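Local coordinates for ABC transporter periplasmic substrate-binding protein (Desulfovibrio alaskensis, PDB 5MY5), which probably captures tungstate with high selectivity in the periplasm and delivers it to an ABC transporter for uptake into the cell, at residues A202-G206 with N207-K211; F261-G265 with K266-T270; M30-T33 with T34-N38; T60-T64 with G65-K69. The protein carries 2 engineered substitutions. All coordinates share one frame; numbering follows the deposited sequence.

Contact 1 (A202-G206 with N207-K211); sequences ASMDG and NPPLK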
# COMPACT_ATOMS: atom_id res chain seq x y z
N ALA A 202 -17.54 0.03 6.99
CA ALA A 202 -18.79 -0.49 6.35
C ALA A 202 -19.39 -1.71 7.04
O ALA A 202 -20.59 -1.79 7.19
CB ALA A 202 -18.55 -0.75 4.85
N SER A 203 -18.57 -2.62 7.53
CA SER A 203 -19.03 -3.69 8.40
C SER A 203 -19.69 -3.28 9.68
O SER A 203 -20.40 -4.13 10.25
CB SER A 203 -17.91 -4.71 8.67
OG SER A 203 -17.07 -4.27 9.69
N MET A 204 -19.43 -2.06 10.16
CA MET A 204 -20.13 -1.49 11.31
C MET A 204 -21.15 -0.43 10.88
O MET A 204 -21.34 0.57 11.60
CB MET A 204 -19.13 -0.93 12.30
CG MET A 204 -18.01 -1.90 12.69
SD MET A 204 -18.31 -3.11 13.99
CE MET A 204 -19.00 -2.12 15.30
N ASP A 205 -21.77 -0.61 9.71
CA ASP A 205 -22.80 0.34 9.19
C ASP A 205 -22.38 1.79 9.22
O ASP A 205 -23.18 2.67 9.52
CB ASP A 205 -24.14 0.25 9.96
CG ASP A 205 -24.72 -1.12 9.98
OD1 ASP A 205 -25.08 -1.62 8.89
OD2 ASP A 205 -24.83 -1.70 11.09
N GLY A 206 -21.12 2.07 8.91
CA GLY A 206 -20.60 3.43 8.89
C GLY A 206 -20.37 4.11 10.22
O GLY A 206 -20.06 5.31 10.24
N ASN A 207 -20.53 3.38 11.32
CA ASN A 207 -20.38 3.91 12.65
C ASN A 207 -19.54 2.90 13.49
O ASN A 207 -19.96 2.41 14.55
CB ASN A 207 -21.76 4.09 13.29
CG ASN A 207 -21.73 4.96 14.53
OD1 ASN A 207 -20.86 5.84 14.70
ND2 ASN A 207 -22.69 4.74 15.39
N PRO A 208 -18.29 2.64 13.07
CA PRO A 208 -17.42 1.90 13.98
C PRO A 208 -16.95 2.76 15.19
O PRO A 208 -16.90 3.98 15.10
CB PRO A 208 -16.21 1.59 13.07
CG PRO A 208 -16.15 2.81 12.23
CD PRO A 208 -17.59 3.11 11.88
N PRO A 209 -16.45 2.08 16.25
CA PRO A 209 -15.93 2.81 17.38
C PRO A 209 -14.61 3.47 17.21
O PRO A 209 -14.30 4.37 17.94
CB PRO A 209 -15.83 1.75 18.48
CG PRO A 209 -15.70 0.43 17.73
CD PRO A 209 -16.55 0.65 16.50
N LEU A 210 -13.83 3.04 16.21
CA LEU A 210 -12.54 3.60 15.89
C LEU A 210 -12.72 4.45 14.65
O LEU A 210 -13.35 4.03 13.71
CB LEU A 210 -11.53 2.49 15.58
CG LEU A 210 -11.28 1.47 16.66
CD1 LEU A 210 -10.39 0.39 16.10
CD2 LEU A 210 -10.74 2.13 17.97
N LYS A 211 -12.20 5.64 14.75
CA LYS A 211 -12.31 6.70 13.70
C LYS A 211 -10.92 7.01 13.18
O LYS A 211 -9.89 6.79 13.89
CB LYS A 211 -12.96 7.94 14.35
CG LYS A 211 -14.25 7.63 15.08
CD LYS A 211 -15.34 7.13 14.16
CE LYS A 211 -16.68 6.98 14.91
NZ LYS A 211 -17.76 6.29 14.13

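Contact 2 (F261-G265 with K266-T270); sequences FKLMG and KALFT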
# COMPACT_ATOMS: atom_id res chain seq x y z
N PHE A 261 -11.43 6.00 -8.91
CA PHE A 261 -11.73 4.67 -8.41
C PHE A 261 -12.21 4.77 -6.98
O PHE A 261 -11.69 5.57 -6.21
CB PHE A 261 -10.47 3.75 -8.46
CG PHE A 261 -10.67 2.38 -7.91
CD1 PHE A 261 -11.35 1.43 -8.63
CD2 PHE A 261 -10.25 2.04 -6.62
CE1 PHE A 261 -11.57 0.16 -8.15
CE2 PHE A 261 -10.48 0.76 -6.18
CZ PHE A 261 -11.13 -0.16 -6.90
N LYS A 262 -13.23 4.05 -6.69
CA LYS A 262 -13.84 3.99 -5.33
C LYS A 262 -13.88 2.64 -4.79
O LYS A 262 -14.19 1.66 -5.47
CB LYS A 262 -15.35 4.40 -5.38
CG LYS A 262 -15.62 5.69 -6.11
CD LYS A 262 -15.29 6.84 -5.23
CE LYS A 262 -15.46 8.14 -6.04
NZ LYS A 262 -14.83 9.18 -5.30
N LEU A 263 -13.62 2.52 -3.49
CA LEU A 263 -13.88 1.35 -2.72
C LEU A 263 -15.03 1.62 -1.78
O LEU A 263 -14.94 2.57 -1.02
CB LEU A 263 -12.58 1.00 -1.91
CG LEU A 263 -12.73 -0.23 -1.05
CD1 LEU A 263 -12.93 -1.50 -1.87
CD2 LEU A 263 -11.58 -0.45 -0.02
N MET A 264 -16.12 0.87 -1.94
CA MET A 264 -17.36 1.12 -1.20
C MET A 264 -17.69 2.60 -1.19
O MET A 264 -18.00 3.22 -0.18
CB MET A 264 -17.29 0.56 0.20
CG MET A 264 -17.11 -0.91 0.12
SD MET A 264 -16.87 -1.69 1.70
CE MET A 264 -16.56 -3.32 1.06
N GLY A 265 -17.58 3.24 -2.36
CA GLY A 265 -17.93 4.62 -2.49
C GLY A 265 -16.96 5.71 -2.09
O GLY A 265 -17.21 6.92 -2.19
N LYS A 266 -15.78 5.27 -1.64
CA LYS A 266 -14.78 6.17 -1.09
C LYS A 266 -13.48 6.14 -1.88
O LYS A 266 -13.05 5.10 -2.39
CB LYS A 266 -14.55 5.73 0.36
CG LYS A 266 -15.75 6.12 1.22
CD LYS A 266 -15.54 6.23 2.69
CE LYS A 266 -16.81 6.60 3.41
NZ LYS A 266 -16.50 6.89 4.84
N ALA A 267 -12.78 7.24 -1.91
CA ALA A 267 -11.53 7.40 -2.67
C ALA A 267 -10.41 6.55 -2.01
O ALA A 267 -10.42 6.36 -0.76
CB ALA A 267 -11.06 8.85 -2.65
N LEU A 268 -9.51 6.01 -2.85
CA LEU A 268 -8.41 5.19 -2.33
C LEU A 268 -7.08 5.59 -2.89
O LEU A 268 -6.06 5.60 -2.13
CB LEU A 268 -8.80 3.73 -2.56
CG LEU A 268 -8.06 2.60 -1.91
CD1 LEU A 268 -8.41 2.59 -0.43
CD2 LEU A 268 -8.48 1.32 -2.52
N PHE A 269 -6.98 5.89 -4.18
CA PHE A 269 -5.71 6.23 -4.83
C PHE A 269 -5.63 7.67 -5.28
O PHE A 269 -6.63 8.14 -5.85
CB PHE A 269 -5.54 5.34 -6.03
CG PHE A 269 -5.42 3.88 -5.74
CD1 PHE A 269 -4.18 3.27 -5.34
CD2 PHE A 269 -6.52 3.06 -5.81
CE1 PHE A 269 -4.09 1.89 -5.14
CE2 PHE A 269 -6.41 1.73 -5.63
CZ PHE A 269 -5.25 1.14 -5.23
N THR A 270 -4.51 8.36 -5.10
CA THR A 270 -4.22 9.63 -5.63
C THR A 270 -3.25 9.36 -6.82
O THR A 270 -2.12 8.95 -6.60
CB THR A 270 -3.61 10.56 -4.57
OG1 THR A 270 -4.49 10.66 -3.48
CG2 THR A 270 -3.30 11.88 -5.13
O HOH W 1 -9.22 6.11 -5.94

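Contact 3 (M30-T33 with T34-N38); sequences MATT and TSTDN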
# COMPACT_ATOMS: atom_id res chain seq x y z
N MET A 30 2.12 -9.80 -15.55
CA MET A 30 2.49 -8.86 -14.47
C MET A 30 2.60 -9.63 -13.16
O MET A 30 1.85 -10.48 -12.90
CB MET A 30 1.43 -7.79 -14.31
CG MET A 30 1.47 -6.99 -13.03
SD MET A 30 0.13 -5.76 -12.89
CE MET A 30 0.68 -4.62 -14.06
N ALA A 31 3.55 -9.18 -12.36
CA ALA A 31 3.57 -9.52 -10.99
C ALA A 31 3.26 -8.33 -10.18
O ALA A 31 3.82 -7.24 -10.37
CB ALA A 31 4.93 -10.05 -10.58
N THR A 32 2.35 -8.51 -9.21
CA THR A 32 1.98 -7.44 -8.26
C THR A 32 1.74 -8.01 -6.85
O THR A 32 2.08 -9.17 -6.65
CB THR A 32 0.76 -6.73 -8.81
OG1 THR A 32 0.47 -5.51 -8.10
CG2 THR A 32 -0.52 -7.57 -8.77
N THR A 33 1.24 -7.20 -5.96
CA THR A 33 1.16 -7.63 -4.56
C THR A 33 -0.24 -8.02 -4.15
O THR A 33 -1.21 -7.56 -4.73
CB THR A 33 1.65 -6.56 -3.63
OG1 THR A 33 0.76 -5.41 -3.59
CG2 THR A 33 3.04 -6.05 -4.10
N THR A 34 -0.32 -8.82 -3.08
CA THR A 34 -1.57 -9.23 -2.50
C THR A 34 -2.40 -8.04 -2.10
O THR A 34 -3.55 -7.95 -2.43
CB THR A 34 -1.22 -10.09 -1.28
OG1 THR A 34 -0.41 -11.18 -1.71
CG2 THR A 34 -2.54 -10.59 -0.56
N SER A 35 -1.80 -7.02 -1.51
CA SER A 35 -2.55 -5.87 -1.11
C SER A 35 -3.14 -5.18 -2.34
O SER A 35 -4.31 -4.69 -2.31
CB SER A 35 -1.77 -4.84 -0.27
OG SER A 35 -0.63 -4.40 -0.92
N THR A 36 -2.35 -5.12 -3.43
CA THR A 36 -2.82 -4.48 -4.66
C THR A 36 -4.07 -5.20 -5.15
O THR A 36 -5.12 -4.57 -5.49
CB THR A 36 -1.74 -4.46 -5.74
OG1 THR A 36 -0.58 -3.78 -5.24
CG2 THR A 36 -2.22 -3.68 -6.96
N ASP A 37 -3.95 -6.49 -5.23
CA ASP A 37 -5.09 -7.29 -5.74
C ASP A 37 -6.33 -7.09 -4.86
O ASP A 37 -7.45 -6.91 -5.40
CB ASP A 37 -4.67 -8.72 -5.83
CG ASP A 37 -5.74 -9.63 -6.49
OD1 ASP A 37 -6.05 -9.42 -7.68
OD2 ASP A 37 -6.18 -10.55 -5.82
N ASN A 38 -6.15 -7.12 -3.57
CA ASN A 38 -7.27 -6.87 -2.65
C ASN A 38 -8.06 -5.61 -2.87
O ASN A 38 -9.26 -5.64 -2.55
CB ASN A 38 -6.84 -6.93 -1.21
CG ASN A 38 -6.42 -8.33 -0.80
OD1 ASN A 38 -6.75 -9.29 -1.45
ND2 ASN A 38 -5.68 -8.41 0.29

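Contact 4 (T60-T64 with G65-K69); sequences TAVGT and GKALK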
# COMPACT_ATOMS: atom_id res chain seq x y z
N THR A 60 -0.37 -11.99 -11.39
CA THR A 60 -0.33 -12.82 -10.23
C THR A 60 0.05 -11.93 -9.07
O THR A 60 1.00 -11.07 -9.19
CB THR A 60 0.77 -13.85 -10.45
OG1 THR A 60 0.28 -14.72 -11.50
CG2 THR A 60 0.99 -14.71 -9.24
N ALA A 61 -0.68 -12.13 -7.97
CA ALA A 61 -0.54 -11.34 -6.75
C ALA A 61 0.10 -12.13 -5.64
O ALA A 61 -0.43 -13.20 -5.22
CB ALA A 61 -1.91 -10.82 -6.33
N VAL A 62 1.24 -11.64 -5.17
CA VAL A 62 2.11 -12.35 -4.18
C VAL A 62 2.68 -11.34 -3.25
O VAL A 62 2.36 -10.17 -3.37
CB VAL A 62 3.21 -13.11 -4.95
CG1 VAL A 62 2.61 -14.27 -5.70
CG2 VAL A 62 4.03 -12.26 -5.90
N GLY A 63 3.44 -11.75 -2.24
CA GLY A 63 4.15 -10.75 -1.46
C GLY A 63 5.21 -10.04 -2.29
O GLY A 63 5.69 -10.51 -3.33
N THR A 64 5.61 -8.86 -1.83
CA THR A 64 6.59 -8.05 -2.58
C THR A 64 7.88 -8.79 -2.96
O THR A 64 8.39 -8.71 -4.11
CB THR A 64 6.93 -6.73 -1.80
OG1 THR A 64 5.72 -5.97 -1.62
CG2 THR A 64 7.95 -5.92 -2.56
N GLY A 65 8.49 -9.44 -1.96
CA GLY A 65 9.71 -10.18 -2.28
C GLY A 65 9.55 -11.19 -3.40
O GLY A 65 10.40 -11.27 -4.30
N LYS A 66 8.45 -11.90 -3.32
CA LYS A 66 8.14 -12.92 -4.32
C LYS A 66 7.87 -12.30 -5.70
O LYS A 66 8.25 -12.88 -6.69
CB LYS A 66 6.93 -13.74 -3.85
CG LYS A 66 6.59 -14.94 -4.74
CD LYS A 66 7.76 -15.96 -4.92
CE LYS A 66 7.42 -16.99 -5.99
NZ LYS A 66 5.95 -17.24 -6.14
N ALA A 67 7.23 -11.12 -5.70
CA ALA A 67 6.99 -10.39 -6.98
C ALA A 67 8.27 -10.05 -7.61
O ALA A 67 8.47 -10.18 -8.82
CB ALA A 67 6.15 -9.17 -6.76
N LEU A 68 9.17 -9.45 -6.83
CA LEU A 68 10.49 -9.10 -7.30
C LEU A 68 11.24 -10.31 -7.83
O LEU A 68 11.85 -10.26 -8.89
CB LEU A 68 11.26 -8.41 -6.16
CG LEU A 68 10.65 -7.03 -5.91
CD1 LEU A 68 10.87 -6.51 -4.51
CD2 LEU A 68 11.20 -6.06 -6.91
N LYS A 69 11.15 -11.42 -7.08
CA LYS A 69 11.78 -12.68 -7.48
C LYS A 69 11.21 -13.17 -8.82
O LYS A 69 11.98 -13.62 -9.64
CB LYS A 69 11.65 -13.79 -6.42
CG LYS A 69 12.68 -13.66 -5.28
CD LYS A 69 12.83 -14.91 -4.38
CE LYS A 69 11.63 -15.16 -3.48
NZ LYS A 69 11.40 -14.17 -2.38

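Contact 1 (A202-G206 with N207-K211)
One hydrogen bond joins the two halves, Asn-207 N to Met-204 O, 2.9 Å long. It is nearly straight at the hydrogen (162°), but the donor stands well above the plane of the Met-204 carbonyl instead of lying on a lone pair. This bond closes a type I' turn whose two middle residues, Asp-205 and Gly-206, both have positive phi. Met-204 then reaches over the chain leaving the turn. Its CB rests 3.7 Å from Pro-208 CA, and bends at chi2 (-84°) and chi3 (-49°) fold the thioether back, setting CE 3.9 Å from Pro-209 CD. The side chain thus runs at an angle to the ring of Pro-208 and about at right angles to that of Pro-209. Beyond the turn, Lys-211 doubles back and its NZ donates to two carbonyl oxygens: Pro-208 O at 2.6 Å, in its carbonyl plane, and Asn-207 OD1 at 3.2 Å. Pro-208 also lies against Tyr-197 and Tyr-200 of helix 194-203. Asp-205 N returns to Ala-202 O and Gly-206 N to Glu-201 O, the paired bonds of a Schellman motif, with Asp-205 as the C-prime residue that ends the helix.

Contact 2 (F261-G265 with K266-T270)
Lys-266 leaves the hairpin turn with its CB 3.5 Å from Leu-263 O. CG lies anti to its own carbonyl carbon (chi1 -73°), and this keeps it beside the peptide just passed, 3.5 Å from Gly-265 C. From there the chain runs out extended, leaves the hairpin and touches Ile-198 of helix 194-203, where NZ forms a salt bridge with Glu-201 OE1. The backbone of the same residue holds the turn through two bonds to Leu-263: Lys-266 N gives to Leu-263 O and Leu-263 N gives to Lys-266 O, each 2.9 Å. This is a beta hairpin with a two-residue type I' turn, Met-264 and Gly-265 at its tip, both with positive phi as that turn requires. At the open end the contact turns apolar. Phe-261 and Phe-269 lie side by side, pointing the same way, and Phe-261 CD2 meets the edge of the Phe-269 ring in its plane, 4.0 Å from Phe-269 CD2. Leu-268 CD2 comes to the rim of the Phe-261 ring, 4.2 Å from Phe-261 CE2, and lies equally near Leu-263 CB. Between the ends of the hairpin a water accepts from Phe-269 N (2.9 Å); its approach to Phe-261 O, 2.5 Å, is implausibly short and that bond is doubtful. Leu-41 of helix 41-53 packs against both phenylalanines.

Contact 3 (M30-T33 with T34-N38)
Two hydroxyls meet where strand 27-33 passes into helix 34-39: Thr-33 OG1 and Thr-36 OG1 are hydrogen-bonded at 2.7 Å. Each has a further partner, His-82 NE2 for Thr-33 and Tyr-224 OH for Thr-36, so a chain of polar groups crosses the turn. Thr-33 OG1 sits between its backbone N and carbonyl carbon (chi1 69°), which swings it over the start of the helix, with Ser-35 OG 3.2 Å away. The backbone contributes Asp-37 N to Thr-33 O, 3.0 Å and nearly straight (167°), the first turn of a helix whose N-cap is Thr-33. The strand and helix stand almost perpendicular (88°). In the periplasmic binding protein fold such strand-to-helix turns direct helix N-termini to face the interdomain cleft, and the run from Thr-32 to Ser-35 matches the Thr-Thr-Thr-Ser sequence associated with TupA proteins, so it probably lies near the tungstate site. Thr-32 adds van der Waals contacts: its OG1 touches both Thr-36 CB and Thr-36 CG2 at 3.4 Å, while its polar partner is Leu-80 O on strand 78-81. The carboxylate of Asp-37 leads away from strand 30-33, and its OD1 is bonded to Trp-59 NE1.

Contact 4 (T60-T64 with G65-K69)
Val-62 CG2 presses on the first turn of helix 64-72, 3.4 Å from Ala-67 N and 3.8 Å from Ala-67 CB. A chi1 of -69° puts Val-62 CG1 anti to the carbonyl carbon and leaves CG2 between the backbone N and the carbonyl carbon, facing the helix; CG1 also comes near Lys-66 CG (4.1 Å). Lys-66 answers with CG anti to its backbone N (chi1 -174°), laying CG 3.8 Å from Val-62 CB; a bend at chi2 (57°) then carries the rest of the chain onward, and the two side chains meet at a slant. Thr-64 sets its methyl CG2 anti to the backbone N and alongside Leu-68, the two pointing the same way; Leu-68 has two conformers, so the detail of that methyl contact is doubtful. The backbone holds the turn with Ala-67 N to Gly-63 O and Leu-68 N to Thr-64 O, both 2.9 Å. Gly-63 occupies the N-cap position. The helix so begun follows directly on strand 56-62, and lies beside strand 27-33, where Ala-67 touches Ala-31 and Thr-64 touches Thr-33; Leu-68 reaches across to Ala-86 and Phe-90 of helix 84-92.

How the contacts relate
Contacts 3 and 4 are neighbouring strand-to-helix turns of one parallel strand pair, their centres about 8 Å apart; Asp-37 CB packs on Ala-61 CB at 3.5 Å, and Thr-32 N probably hydrogen-bonds to Thr-60 O at 2.9 Å. Contact 3, the more buried of the two, is built of hydroxyls with partners elsewhere in the fold, whereas contact 4 relies on aliphatic branches near the surface. Contacts 1 and 2 are both type I' turns, the first ending a helix at the surface and the second joining two strands over a partly buried aromatic patch. They meet where Ala-202 packs on Met-264. Contact 4 lies across the chain's centre from both.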